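Local coordinates for protein 4'-phospho-dehydrooxetanocin synthase (Bacillus megaterium, PDB 5UL3) that uses cobalamin, a [4Fe-4S] cluster and S-adenosylmethionine to catalyse the oxidative ring contraction of dAMP to an oxetane aldehyde in oxetanocin A biosynthesis, at residues V123-I128 against F187-L192; L136-G141 against A304-T309; T164-I169 against F194-L199; L183-G188 against I213-V218; I219-P224 against I236-G241. One frame throughout, in Å; residues are numbered along the deposited sequence.

Contact 1. Residues V123-I128 against F187-L192; sequences VNLCVI and FGQKKL
The side chain of Gln189 reaches from the N-cap position of helix 190-205 to the loop that follows strand 119-124, where it meets Leu125. Its CB leaves the backbone with CG anti to the carbonyl carbon (chi1 -66°), and CG passes 4.4 Å from Val127 CG2. The chain then runs extended, bringing CD to 3.7 Å from Leu125 CB. At the amide, OE1 lies 3.4 Å from the same Leu125 CB and accepts a hydrogen bond from Asn186 N; a water lies near both this OE1 and Asn124 OD1. NE2 sits 3.0 Å from Leu125 O and donates to a second water at 2.9 Å; that water in turn accepts from Val127 N, so it bridges the amide to the loop backbone. In the first turn of the helix, Leu192 presses its CD2 methyl against Cys126 O at 3.4 Å and lies 4.0 Å from Leu125 CB, while Val127 CG2 slides past it in the opposite direction. Cys126 N is buried without a polar partner. Loops gathered at the C-terminal ends of parallel strands, beside the start of a helix, are typical of the Rossmann fold that houses cobalamin here.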
# COMPACT_ATOMS: atom_id res chain seq x y z
N VAL A 123 -8.32 -13.60 -7.99
CA VAL A 123 -9.07 -12.43 -8.45
C VAL A 123 -8.83 -11.28 -7.47
O VAL A 123 -9.16 -11.41 -6.28
CB VAL A 123 -10.57 -12.74 -8.56
CG1 VAL A 123 -11.31 -11.54 -9.19
CG2 VAL A 123 -10.80 -14.02 -9.36
N ASN A 124 -8.27 -10.18 -7.96
CA ASN A 124 -8.16 -8.96 -7.16
C ASN A 124 -9.42 -8.12 -7.36
O ASN A 124 -9.71 -7.72 -8.50
CB ASN A 124 -6.94 -8.13 -7.55
CG ASN A 124 -6.83 -6.86 -6.72
OD1 ASN A 124 -7.07 -6.89 -5.52
ND2 ASN A 124 -6.49 -5.74 -7.36
N LEU A 125 -10.16 -7.85 -6.29
CA LEU A 125 -11.35 -7.02 -6.42
C LEU A 125 -10.97 -5.54 -6.42
O LEU A 125 -9.90 -5.14 -5.96
CB LEU A 125 -12.36 -7.29 -5.29
CG LEU A 125 -12.70 -8.76 -5.04
CD1 LEU A 125 -13.87 -8.88 -4.07
CD2 LEU A 125 -12.97 -9.51 -6.34
N CYS A 126 -11.88 -4.72 -6.96
CA CYS A 126 -11.66 -3.28 -7.03
C CYS A 126 -13.00 -2.60 -7.26
O CYS A 126 -13.77 -3.03 -8.13
CB CYS A 126 -10.70 -2.90 -8.17
SG CYS A 126 -10.25 -1.11 -8.21
N VAL A 127 -13.29 -1.58 -6.46
CA VAL A 127 -14.40 -0.66 -6.75
C VAL A 127 -13.80 0.44 -7.61
O VAL A 127 -13.17 1.37 -7.10
CB VAL A 127 -15.03 -0.12 -5.46
CG1 VAL A 127 -16.23 0.76 -5.79
CG2 VAL A 127 -15.44 -1.27 -4.55
N ILE A 128 -13.93 0.31 -8.93
CA ILE A 128 -13.17 1.18 -9.82
C ILE A 128 -13.64 2.63 -9.75
O ILE A 128 -12.89 3.53 -10.14
CB ILE A 128 -13.21 0.69 -11.28
CG1 ILE A 128 -14.64 0.36 -11.71
CG2 ILE A 128 -12.28 -0.50 -11.47
CD1 ILE A 128 -14.71 -0.18 -13.13
N PHE A 187 -10.71 -3.44 2.05
CA PHE A 187 -11.63 -2.43 2.57
C PHE A 187 -12.63 -1.98 1.52
O PHE A 187 -12.25 -1.65 0.39
CB PHE A 187 -10.85 -1.21 3.07
CG PHE A 187 -10.01 -1.47 4.28
CD1 PHE A 187 -10.59 -1.53 5.55
CD2 PHE A 187 -8.64 -1.65 4.17
CE1 PHE A 187 -9.82 -1.77 6.67
CE2 PHE A 187 -7.86 -1.89 5.31
CZ PHE A 187 -8.45 -1.95 6.55
N GLY A 188 -13.90 -1.96 1.91
CA GLY A 188 -14.96 -1.46 1.05
C GLY A 188 -15.45 -2.44 0.01
O GLY A 188 -16.30 -2.06 -0.81
N GLN A 189 -14.95 -3.67 0.01
CA GLN A 189 -15.26 -4.63 -1.05
C GLN A 189 -16.20 -5.74 -0.59
O GLN A 189 -16.34 -6.73 -1.32
CB GLN A 189 -13.96 -5.22 -1.60
CG GLN A 189 -13.09 -4.21 -2.32
CD GLN A 189 -11.72 -4.75 -2.69
OE1 GLN A 189 -11.38 -5.89 -2.38
NE2 GLN A 189 -10.94 -3.92 -3.38
N LYS A 190 -16.82 -5.63 0.59
CA LYS A 190 -17.72 -6.68 1.05
C LYS A 190 -18.83 -6.96 0.04
O LYS A 190 -19.08 -8.12 -0.32
CB LYS A 190 -18.36 -6.31 2.39
CG LYS A 190 -19.52 -7.26 2.73
CD LYS A 190 -20.47 -6.71 3.77
CE LYS A 190 -21.66 -7.64 3.97
NZ LYS A 190 -22.72 -7.01 4.81
N LYS A 191 -19.53 -5.91 -0.40
CA LYS A 191 -20.66 -6.09 -1.32
C LYS A 191 -20.22 -6.72 -2.63
O LYS A 191 -20.86 -7.65 -3.13
CB LYS A 191 -21.34 -4.73 -1.55
CG LYS A 191 -22.32 -4.67 -2.71
CD LYS A 191 -22.93 -3.28 -2.82
CE LYS A 191 -23.81 -3.14 -4.05
NZ LYS A 191 -24.39 -1.77 -4.18
N LEU A 192 -19.10 -6.26 -3.19
CA LEU A 192 -18.53 -6.86 -4.40
C LEU A 192 -18.16 -8.33 -4.17
O LEU A 192 -18.44 -9.20 -5.01
CB LEU A 192 -17.31 -6.05 -4.82
CG LEU A 192 -16.64 -6.20 -6.16
CD1 LEU A 192 -17.68 -6.04 -7.26
CD2 LEU A 192 -15.62 -5.10 -6.25
O HOH W 1 -8.65 -6.16 -3.42
O HOH W 2 -11.54 -1.18 -4.13

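Contact 2. Residues L136-G141 against A304-T309; sequences LNLSTG and ALTLET
With chi1 at 60°, Thr306, in the conformer described here, one of two, holds OG1 between its backbone N and carbonyl carbon, facing the 136-141 segment, while Leu136 sends CG anti to its N (chi1 178°). In this conformer the hydroxyl donates to Leu136 O at 2.9 Å, approaching from above the carbonyl plane and not on a lone pair. Both leucines pack against it: Leu136 CB lies 3.4 Å from Thr306 OG1, and Leu138 places CG at the same separation from that oxygen. Leu138 CD1 continues along the strand to Glu308, 3.7 Å from its N. A nearly linear bond runs from Leu136 N to Ala304 O at 3.0 Å. Thr306 N and Thr306 O, by contrast, are buried without a polar partner. Behind the interface, Asn137 caps its helix, OD1 accepting from both Thr140 N and Thr140 OG1. Ser139 and Glu308 each hydrogen-bond to cobalamin, and Glu308 also forms a salt bridge with Arg311. The contact therefore joins the loop leading into helix 138-149 of the Rossmann domain, and that helix's first residue, to strand 305-311 of the partial TIM barrel; this strand pairs with strand 357-360, and Leu305 and Leu307 turn away to pack on helix 335-351.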
# COMPACT_ATOMS: atom_id res chain seq x y z
N LEU A 136 0.14 -2.19 -9.83
CA LEU A 136 0.45 -3.62 -9.86
C LEU A 136 0.01 -4.28 -8.56
O LEU A 136 0.41 -3.86 -7.47
CB LEU A 136 1.95 -3.81 -10.07
CG LEU A 136 2.47 -5.26 -10.07
CD1 LEU A 136 1.80 -6.09 -11.15
CD2 LEU A 136 3.98 -5.26 -10.24
N ASN A 137 -0.85 -5.29 -8.66
CA ASN A 137 -1.44 -5.88 -7.46
C ASN A 137 -0.52 -6.96 -6.90
O ASN A 137 -0.44 -8.07 -7.43
CB ASN A 137 -2.83 -6.45 -7.70
CG ASN A 137 -3.45 -7.00 -6.42
OD1 ASN A 137 -3.61 -8.21 -6.28
ND2 ASN A 137 -3.76 -6.10 -5.46
N LEU A 138 0.13 -6.65 -5.79
CA LEU A 138 1.04 -7.61 -5.16
C LEU A 138 0.28 -8.70 -4.41
O LEU A 138 0.80 -9.82 -4.27
CB LEU A 138 1.97 -6.87 -4.20
CG LEU A 138 2.80 -5.76 -4.88
CD1 LEU A 138 3.70 -5.08 -3.86
CD2 LEU A 138 3.67 -6.35 -6.02
N SER A 139 -0.90 -8.37 -3.89
CA SER A 139 -1.68 -9.34 -3.12
C SER A 139 -1.83 -10.64 -3.89
O SER A 139 -1.56 -11.73 -3.37
CB SER A 139 -3.06 -8.75 -2.81
OG SER A 139 -2.93 -7.44 -2.29
N THR A 140 -2.23 -10.54 -5.16
CA THR A 140 -2.34 -11.72 -6.01
C THR A 140 -1.06 -12.00 -6.78
O THR A 140 -0.77 -13.17 -7.06
CB THR A 140 -3.51 -11.58 -6.99
OG1 THR A 140 -3.31 -10.43 -7.83
CG2 THR A 140 -4.83 -11.45 -6.24
N GLY A 141 -0.29 -10.97 -7.13
CA GLY A 141 0.90 -11.18 -7.95
C GLY A 141 1.97 -12.01 -7.27
O GLY A 141 2.66 -12.81 -7.92
N ALA A 304 0.75 2.10 -12.02
CA ALA A 304 2.02 2.25 -11.31
C ALA A 304 2.70 0.91 -11.01
O ALA A 304 2.03 -0.08 -10.71
CB ALA A 304 1.81 3.00 -9.99
N LEU A 305 4.03 0.93 -11.01
CA LEU A 305 4.83 -0.20 -10.54
C LEU A 305 4.93 -0.19 -9.01
O LEU A 305 5.03 0.86 -8.39
CB LEU A 305 6.23 -0.14 -11.12
CG LEU A 305 6.26 0.03 -12.64
CD1 LEU A 305 7.62 0.53 -13.05
CD2 LEU A 305 5.94 -1.31 -13.26
N THR A 306 4.92 -1.39 -8.43
CA THR A 306 5.02 -1.58 -6.99
C THR A 306 5.99 -2.72 -6.71
O THR A 306 6.31 -3.52 -7.60
CB THR A 306 3.66 -1.92 -6.37
OG1 THR A 306 3.17 -3.13 -6.96
CG2 THR A 306 2.65 -0.79 -6.61
N LEU A 307 6.46 -2.79 -5.47
CA LEU A 307 7.25 -3.93 -4.99
C LEU A 307 7.20 -3.87 -3.47
O LEU A 307 7.13 -2.78 -2.90
CB LEU A 307 8.70 -3.86 -5.45
CG LEU A 307 9.54 -5.10 -5.10
CD1 LEU A 307 8.90 -6.36 -5.70
CD2 LEU A 307 10.98 -4.93 -5.60
N GLU A 308 7.22 -5.03 -2.83
CA GLU A 308 7.33 -5.11 -1.38
C GLU A 308 8.69 -5.74 -1.07
O GLU A 308 8.93 -6.89 -1.44
CB GLU A 308 6.18 -5.93 -0.78
CG GLU A 308 6.04 -5.76 0.77
CD GLU A 308 4.92 -6.60 1.39
OE1 GLU A 308 4.63 -7.70 0.88
OE2 GLU A 308 4.32 -6.15 2.42
N THR A 309 9.59 -4.98 -0.43
CA THR A 309 10.94 -5.51 -0.21
C THR A 309 11.12 -6.07 1.20
O THR A 309 12.22 -6.53 1.54
CB THR A 309 12.04 -4.45 -0.49
OG1 THR A 309 11.96 -3.38 0.47
CG2 THR A 309 11.91 -3.87 -1.93

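Contact 3. Residues T164-I169 against F194-L199; sequences TTINQI and FEILDL
A carboxylate oxygen set against a methyl group is the odd feature of this otherwise apolar helix pair: Glu195 OE1 comes to 3.2 Å from Ile166 CD1, with no hydrogen bond between the two segments. The glutamate chain is extended beyond CG and crosses the isoleucine at about a right angle, and its CB stays 4.1 Å from the same Ile166 CD1. Ile166 is the centre of the contact, and its branches fan out to different neighbours, though Ile196 CG1 is near both. CG1 points anti to the carbonyl carbon (chi1 -69°) and meets Ile196 CG1 at 3.9 Å. The other branch, CG2, is anti to the backbone N and touches Leu199 CD1 at 3.5 Å, again at roughly a right angle. One turn further along helix 166-176, Ile169 CD1 meets Ile196 CD1 at 3.9 Å, so that Ile196 touches both isoleucines with successive atoms of one branch. Helix 166-176 begins here with a capping box: Gln168 N donates to Thr165 OG1 at 3.1 Å, and Thr165 N donates to Gln168 OE1 on a lone pair in the carbonyl plane. Ile169 also packs on Ile158 of strand 154-159, and Ile196 on Leu183 of strand 180-184. Two helices lying side by side over one face of a parallel sheet, with branched aliphatic residues between them, form part of one helical layer of the Rossmann fold.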
# COMPACT_ATOMS: atom_id res chain seq x y z
N THR A 164 -12.14 -5.27 -15.47
CA THR A 164 -12.85 -6.54 -15.58
C THR A 164 -14.08 -6.54 -14.69
O THR A 164 -13.99 -6.29 -13.48
CB THR A 164 -11.91 -7.70 -15.21
OG1 THR A 164 -10.67 -7.55 -15.90
CG2 THR A 164 -12.55 -9.04 -15.60
N THR A 165 -15.24 -6.82 -15.28
CA THR A 165 -16.50 -6.78 -14.56
C THR A 165 -16.80 -8.11 -13.88
O THR A 165 -16.22 -9.15 -14.19
CB THR A 165 -17.66 -6.45 -15.51
OG1 THR A 165 -17.78 -7.50 -16.47
CG2 THR A 165 -17.41 -5.12 -16.22
N ILE A 166 -17.78 -8.07 -12.96
CA ILE A 166 -18.26 -9.28 -12.29
C ILE A 166 -18.65 -10.35 -13.31
O ILE A 166 -18.28 -11.52 -13.18
CB ILE A 166 -19.43 -8.95 -11.35
CG1 ILE A 166 -18.96 -8.13 -10.14
CG2 ILE A 166 -20.09 -10.23 -10.86
CD1 ILE A 166 -20.12 -7.60 -9.28
N ASN A 167 -19.41 -9.97 -14.34
CA ASN A 167 -19.83 -10.98 -15.31
C ASN A 167 -18.65 -11.48 -16.15
O ASN A 167 -18.64 -12.64 -16.57
CB ASN A 167 -20.95 -10.44 -16.20
CG ASN A 167 -22.27 -10.29 -15.46
OD1 ASN A 167 -22.50 -10.94 -14.42
ND2 ASN A 167 -23.16 -9.46 -15.98
N GLN A 168 -17.65 -10.63 -16.40
CA GLN A 168 -16.46 -11.10 -17.10
C GLN A 168 -15.65 -12.04 -16.22
O GLN A 168 -15.04 -13.00 -16.73
CB GLN A 168 -15.62 -9.92 -17.57
CG GLN A 168 -16.30 -9.11 -18.68
CD GLN A 168 -15.51 -7.87 -19.09
OE1 GLN A 168 -14.95 -7.16 -18.26
NE2 GLN A 168 -15.49 -7.60 -20.39
N ILE A 169 -15.61 -11.79 -14.91
CA ILE A 169 -14.93 -12.73 -14.01
C ILE A 169 -15.57 -14.11 -14.12
O ILE A 169 -14.88 -15.12 -14.30
CB ILE A 169 -14.98 -12.23 -12.57
CG1 ILE A 169 -14.08 -10.99 -12.41
CG2 ILE A 169 -14.59 -13.37 -11.60
CD1 ILE A 169 -14.39 -10.19 -11.16
N PHE A 194 -19.42 -10.43 -1.95
CA PHE A 194 -20.60 -11.28 -1.78
C PHE A 194 -21.29 -11.53 -3.11
O PHE A 194 -21.78 -12.63 -3.36
CB PHE A 194 -21.57 -10.65 -0.79
CG PHE A 194 -21.27 -10.96 0.65
CD1 PHE A 194 -19.96 -11.17 1.07
CD2 PHE A 194 -22.29 -11.04 1.59
CE1 PHE A 194 -19.68 -11.44 2.42
CE2 PHE A 194 -22.02 -11.32 2.93
CZ PHE A 194 -20.71 -11.53 3.34
N GLU A 195 -21.35 -10.51 -3.98
CA GLU A 195 -21.93 -10.70 -5.31
C GLU A 195 -21.17 -11.74 -6.11
O GLU A 195 -21.76 -12.61 -6.76
CB GLU A 195 -21.97 -9.37 -6.06
CG GLU A 195 -22.96 -8.35 -5.52
CD GLU A 195 -23.09 -7.13 -6.41
OE1 GLU A 195 -22.84 -7.27 -7.63
OE2 GLU A 195 -23.44 -6.04 -5.90
N ILE A 196 -19.83 -11.65 -6.10
CA ILE A 196 -19.03 -12.59 -6.86
C ILE A 196 -19.13 -13.98 -6.26
O ILE A 196 -19.29 -14.97 -6.99
CB ILE A 196 -17.57 -12.11 -6.96
CG1 ILE A 196 -17.49 -10.81 -7.74
CG2 ILE A 196 -16.69 -13.18 -7.62
CD1 ILE A 196 -16.14 -10.11 -7.66
N LEU A 197 -19.05 -14.09 -4.92
CA LEU A 197 -19.20 -15.38 -4.26
C LEU A 197 -20.57 -16.00 -4.54
O LEU A 197 -20.68 -17.20 -4.79
CB LEU A 197 -18.97 -15.23 -2.75
CG LEU A 197 -17.49 -15.04 -2.39
CD1 LEU A 197 -17.31 -14.61 -0.92
CD2 LEU A 197 -16.71 -16.33 -2.68
N ASP A 198 -21.63 -15.19 -4.48
CA ASP A 198 -22.97 -15.68 -4.81
C ASP A 198 -22.98 -16.37 -6.17
O ASP A 198 -23.47 -17.50 -6.31
CB ASP A 198 -23.98 -14.53 -4.79
CG ASP A 198 -24.37 -14.10 -3.38
OD1 ASP A 198 -23.97 -14.74 -2.37
OD2 ASP A 198 -25.10 -13.10 -3.28
N LEU A 199 -22.41 -15.71 -7.19
CA LEU A 199 -22.39 -16.26 -8.55
C LEU A 199 -21.49 -17.48 -8.66
O LEU A 199 -21.80 -18.42 -9.41
CB LEU A 199 -21.93 -15.18 -9.52
CG LEU A 199 -23.00 -14.16 -9.86
CD1 LEU A 199 -22.34 -12.91 -10.39
CD2 LEU A 199 -23.92 -14.77 -10.90

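Contact 4. Residues L183-G188 against I213-V218; sequences LSVNFG and ITVGNV
Three backbone hydrogen bonds zip Leu183-Val185 to Thr214-Gly216 in parallel register: Leu183 N to Thr214 O at 3.1 Å, Gly216 N to Leu183 O at 2.9 Å, and Val185 N to Gly216 O at 3.0 Å. Just past the strand end, Asn217 ND2 donates to Ser184 OG at 3.2 Å, the oxygen lying 22° out of the amide plane. That serine hydroxyl also hydrogen-bonds to cobalamin, so Asn217 is a second-shell neighbour that would steady it. The asparagine's OD1 turns back to accept a bent bond from Val218 N, and Asn186 OD1 likewise accepts one from Phe187 N. Moving outward, the face opposite Ser184 is apolar: Val215 CG1, anti to its carbonyl carbon (chi1 -70°), lies 3.9 Å from Leu183 CB and 4.1 Å from Val185 CG2. At the far end of the contact Val218 CG1 approaches the Phe187 ring obliquely, 3.9 Å from CE2. Gly216 pairs with Ser184 and has no side chain on the serine's face, which turns toward Ser139 and the cofactor. Strands 180-184 and 212-216 are the neighbouring parallel strands of a beta-alpha-beta unit completed by helix 190-205, and their C-terminal ends form part of the cobalamin pocket.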
# COMPACT_ATOMS: atom_id res chain seq x y z
N LEU A 183 -10.33 -15.05 -3.91
CA LEU A 183 -10.62 -13.62 -4.00
C LEU A 183 -9.82 -12.87 -2.94
O LEU A 183 -9.82 -13.26 -1.77
CB LEU A 183 -12.11 -13.32 -3.80
CG LEU A 183 -13.15 -14.17 -4.52
CD1 LEU A 183 -14.55 -13.59 -4.22
CD2 LEU A 183 -12.86 -14.21 -6.03
N SER A 184 -9.17 -11.78 -3.36
CA SER A 184 -8.56 -10.84 -2.42
C SER A 184 -9.59 -9.76 -2.09
O SER A 184 -10.03 -9.03 -2.98
CB SER A 184 -7.29 -10.24 -3.04
OG SER A 184 -6.54 -9.52 -2.08
N VAL A 185 -9.97 -9.66 -0.82
CA VAL A 185 -11.10 -8.85 -0.37
C VAL A 185 -10.56 -7.76 0.55
O VAL A 185 -10.10 -8.06 1.66
CB VAL A 185 -12.17 -9.69 0.35
CG1 VAL A 185 -13.33 -8.79 0.78
CG2 VAL A 185 -12.66 -10.82 -0.54
N ASN A 186 -10.60 -6.52 0.09
CA ASN A 186 -10.02 -5.38 0.77
C ASN A 186 -11.12 -4.48 1.31
O ASN A 186 -12.31 -4.72 1.08
CB ASN A 186 -9.10 -4.62 -0.18
CG ASN A 186 -7.85 -4.15 0.50
OD1 ASN A 186 -7.88 -3.79 1.68
ND2 ASN A 186 -6.74 -4.20 -0.21
N PHE A 187 -10.71 -3.44 2.05
CA PHE A 187 -11.63 -2.43 2.57
C PHE A 187 -12.63 -1.98 1.52
O PHE A 187 -12.25 -1.65 0.39
CB PHE A 187 -10.85 -1.21 3.07
CG PHE A 187 -10.01 -1.47 4.28
CD1 PHE A 187 -10.59 -1.53 5.55
CD2 PHE A 187 -8.64 -1.65 4.17
CE1 PHE A 187 -9.82 -1.77 6.67
CE2 PHE A 187 -7.86 -1.89 5.31
CZ PHE A 187 -8.45 -1.95 6.55
N GLY A 188 -13.90 -1.96 1.91
CA GLY A 188 -14.96 -1.46 1.05
C GLY A 188 -15.45 -2.44 0.01
O GLY A 188 -16.30 -2.06 -0.81
N ILE A 213 -13.00 -22.91 -2.75
CA ILE A 213 -13.16 -21.45 -2.74
C ILE A 213 -12.47 -20.91 -1.50
O ILE A 213 -12.71 -21.40 -0.39
CB ILE A 213 -14.64 -21.04 -2.76
CG1 ILE A 213 -15.39 -21.78 -3.87
CG2 ILE A 213 -14.77 -19.54 -2.95
CD1 ILE A 213 -14.86 -21.48 -5.25
N THR A 214 -11.63 -19.89 -1.67
CA THR A 214 -10.99 -19.25 -0.54
C THR A 214 -11.01 -17.73 -0.73
O THR A 214 -11.05 -17.24 -1.86
CB THR A 214 -9.55 -19.79 -0.32
OG1 THR A 214 -8.94 -19.14 0.80
CG2 THR A 214 -8.67 -19.60 -1.55
N VAL A 215 -11.01 -16.99 0.37
CA VAL A 215 -10.86 -15.54 0.30
C VAL A 215 -9.72 -15.17 1.24
O VAL A 215 -9.47 -15.87 2.23
CB VAL A 215 -12.13 -14.74 0.67
CG1 VAL A 215 -13.24 -14.90 -0.41
CG2 VAL A 215 -12.64 -15.15 2.05
N GLY A 216 -9.03 -14.09 0.92
CA GLY A 216 -7.93 -13.63 1.76
C GLY A 216 -7.89 -12.12 1.84
O GLY A 216 -8.81 -11.45 1.35
N ASN A 217 -6.80 -11.60 2.39
CA ASN A 217 -6.62 -10.19 2.74
C ASN A 217 -7.42 -9.83 3.99
O ASN A 217 -8.09 -10.68 4.60
CB ASN A 217 -6.96 -9.25 1.58
CG ASN A 217 -6.03 -8.04 1.51
OD1 ASN A 217 -5.45 -7.62 2.52
ND2 ASN A 217 -5.88 -7.48 0.31
N VAL A 218 -7.34 -8.56 4.39
CA VAL A 218 -7.61 -8.20 5.79
C VAL A 218 -9.10 -8.25 6.15
O VAL A 218 -9.44 -8.53 7.31
CB VAL A 218 -7.01 -6.82 6.07
CG1 VAL A 218 -7.71 -5.75 5.26
CG2 VAL A 218 -7.04 -6.52 7.58

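Contact 5. Residues I219-P224 against I236-G241; sequences IPSFSP and ICDKEG. With EDO (1,2-ethanediol), chain B.
Ser221 and Asp238 make the polar centre of this contact. The serine hydroxyl donates to Asp238 O at 2.6 Å, in the carbonyl plane and on a lone pair; with OG anti to the backbone N (chi1 -178°), it extends from helix 218-222 to the turn after strand 235-237. Asp238 O accepts a further bond from His325 ND1, a side chain of the cobalamin site.

Bound molecules add a second polar layer. A 1,2-ethanediol, probably from the crystallisation liquor, donates from O1 to Ser221 OG at 2.8 Å, so that oxygen gives one bond and receives another. The diol's O2 makes weak bonds to the same residue, and O1 lies at the edge of the Phe222 ring, near its plane. A water lies within hydrogen-bonding distance of Ser221 O (3.0 Å), Asp238 OD1 (2.6 Å) and the diol's O2, linking the segments again. Asp238 OD1 is also hydrogen-bonded to Ser265 OG.

Apolar contacts gather on Ile236. Ile236 CG2 lies 4.0 Å from Pro220 CB and 3.7 Å from Pro220 O. The CD1 end of Ile236 is near both prolines, closer to Pro224 CB, at 3.5 Å, than to Pro220 CB. The isoleucine also packs on Phe227 and Phe228 of helix 224-230.

Gly241 and the Cys237 side chain, facing away from the helix, belong to the cobalamin pocket. An apolar patch on Ile236 thus lies beside a polar cluster at Ser221 and Asp238, and the carbonyl shared by Ser221 and His325 links the helix to a cobalamin-binding residue.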
# COMPACT_ATOMS: atom_id res chain seq x y z
N ILE A 219 -10.00 -8.02 5.20
CA ILE A 219 -11.42 -7.89 5.54
C ILE A 219 -12.00 -9.23 6.01
O ILE A 219 -12.59 -9.27 7.10
CB ILE A 219 -12.21 -7.27 4.37
CG1 ILE A 219 -11.94 -5.77 4.28
CG2 ILE A 219 -13.70 -7.52 4.50
CD1 ILE A 219 -12.12 -5.05 5.61
N PRO A 220 -11.86 -10.35 5.27
CA PRO A 220 -12.35 -11.63 5.83
C PRO A 220 -11.52 -12.15 6.99
O PRO A 220 -12.05 -12.85 7.87
CB PRO A 220 -12.29 -12.60 4.64
CG PRO A 220 -11.29 -12.00 3.72
CD PRO A 220 -11.41 -10.51 3.88
N SER A 221 -10.21 -11.85 7.02
CA SER A 221 -9.39 -12.23 8.16
C SER A 221 -9.92 -11.64 9.46
O SER A 221 -9.96 -12.31 10.50
CB SER A 221 -7.95 -11.78 7.94
OG SER A 221 -7.11 -12.18 9.03
N PHE A 222 -10.32 -10.38 9.42
CA PHE A 222 -10.76 -9.71 10.64
C PHE A 222 -12.20 -10.06 11.01
O PHE A 222 -12.54 -10.11 12.20
CB PHE A 222 -10.60 -8.19 10.50
CG PHE A 222 -9.20 -7.69 10.81
CD1 PHE A 222 -8.14 -8.58 10.90
CD2 PHE A 222 -8.96 -6.34 11.01
CE1 PHE A 222 -6.85 -8.12 11.17
CE2 PHE A 222 -7.68 -5.88 11.28
CZ PHE A 222 -6.63 -6.77 11.36
N SER A 223 -13.05 -10.35 10.02
CA SER A 223 -14.47 -10.58 10.25
C SER A 223 -14.93 -11.85 9.54
O SER A 223 -15.73 -11.79 8.61
CB SER A 223 -15.28 -9.37 9.80
OG SER A 223 -14.82 -8.17 10.41
N PRO A 224 -14.45 -13.02 9.97
CA PRO A 224 -14.81 -14.25 9.26
C PRO A 224 -16.26 -14.69 9.45
O PRO A 224 -16.83 -15.30 8.53
CB PRO A 224 -13.83 -15.29 9.84
CG PRO A 224 -13.52 -14.78 11.19
CD PRO A 224 -13.50 -13.27 11.07
N ILE A 236 -11.09 -19.26 4.77
CA ILE A 236 -10.55 -17.91 4.87
C ILE A 236 -9.06 -17.98 5.18
O ILE A 236 -8.66 -18.65 6.14
CB ILE A 236 -11.31 -17.08 5.93
CG1 ILE A 236 -12.71 -16.74 5.41
CG2 ILE A 236 -10.55 -15.79 6.26
CD1 ILE A 236 -13.58 -16.04 6.42
N CYS A 237 -8.25 -17.31 4.37
CA CYS A 237 -6.82 -17.21 4.62
C CYS A 237 -6.60 -16.06 5.61
O CYS A 237 -6.87 -14.90 5.28
CB CYS A 237 -6.05 -16.96 3.33
SG CYS A 237 -4.26 -16.71 3.59
N ASP A 238 -6.10 -16.41 6.80
CA ASP A 238 -6.03 -15.45 7.91
C ASP A 238 -4.87 -14.47 7.76
O ASP A 238 -4.99 -13.32 8.18
CB ASP A 238 -5.88 -16.19 9.24
CG ASP A 238 -7.16 -16.92 9.65
OD1 ASP A 238 -8.25 -16.48 9.22
OD2 ASP A 238 -7.07 -17.90 10.41
N LYS A 239 -3.75 -14.91 7.20
CA LYS A 239 -2.56 -14.06 7.13
C LYS A 239 -1.93 -14.14 5.73
O LYS A 239 -2.58 -13.78 4.74
CB LYS A 239 -1.56 -14.46 8.22
CG LYS A 239 -2.12 -14.15 9.63
CD LYS A 239 -1.56 -15.06 10.69
CE LYS A 239 -2.27 -14.79 12.03
NZ LYS A 239 -1.67 -15.59 13.13
N GLU A 240 -0.68 -14.55 5.64
CA GLU A 240 -0.07 -14.68 4.31
C GLU A 240 -0.72 -15.83 3.54
O GLU A 240 -1.14 -16.84 4.12
CB GLU A 240 1.44 -14.94 4.43
CG GLU A 240 2.24 -13.73 4.92
CD GLU A 240 3.64 -14.11 5.37
OE1 GLU A 240 3.75 -15.02 6.21
OE2 GLU A 240 4.61 -13.51 4.87
N GLY A 241 -0.76 -15.69 2.22
CA GLY A 241 -1.44 -16.67 1.39
C GLY A 241 -0.60 -17.77 0.77
O GLY A 241 -1.15 -18.79 0.33
C1 EDO B . -5.55 -12.85 11.80
O1 EDO B . -6.37 -11.67 11.71
C2 EDO B . -6.36 -14.02 12.36
O2 EDO B . -7.57 -14.23 11.63
O HOH W 3 -10.08 -15.26 10.61

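Overall arrangement
Contacts 1, 3, 4 and 5 all lie in the cobalamin-binding Rossmann domain, while contact 2 ties that domain to the partial TIM barrel of the radical SAM domain across 162 intervening residues. Contacts 4 and 5 have centres 7 Å apart: contact 4 pairs strands 180-184 and 212-216, and contact 5 sets the following helix 218-222 against the next strand, 235-237. Contact 1, about 8 Å from contact 4 between centres, shares Phe187 and Gly188 with it and helix 190-205 with contact 3. Along the chain, contacts 3, 4 and 5 are nested within the loop closed by contact 2. Contacts 1, 2, 4 and 5 hold residues of the cobalamin pocket, those of contact 2 from both domains.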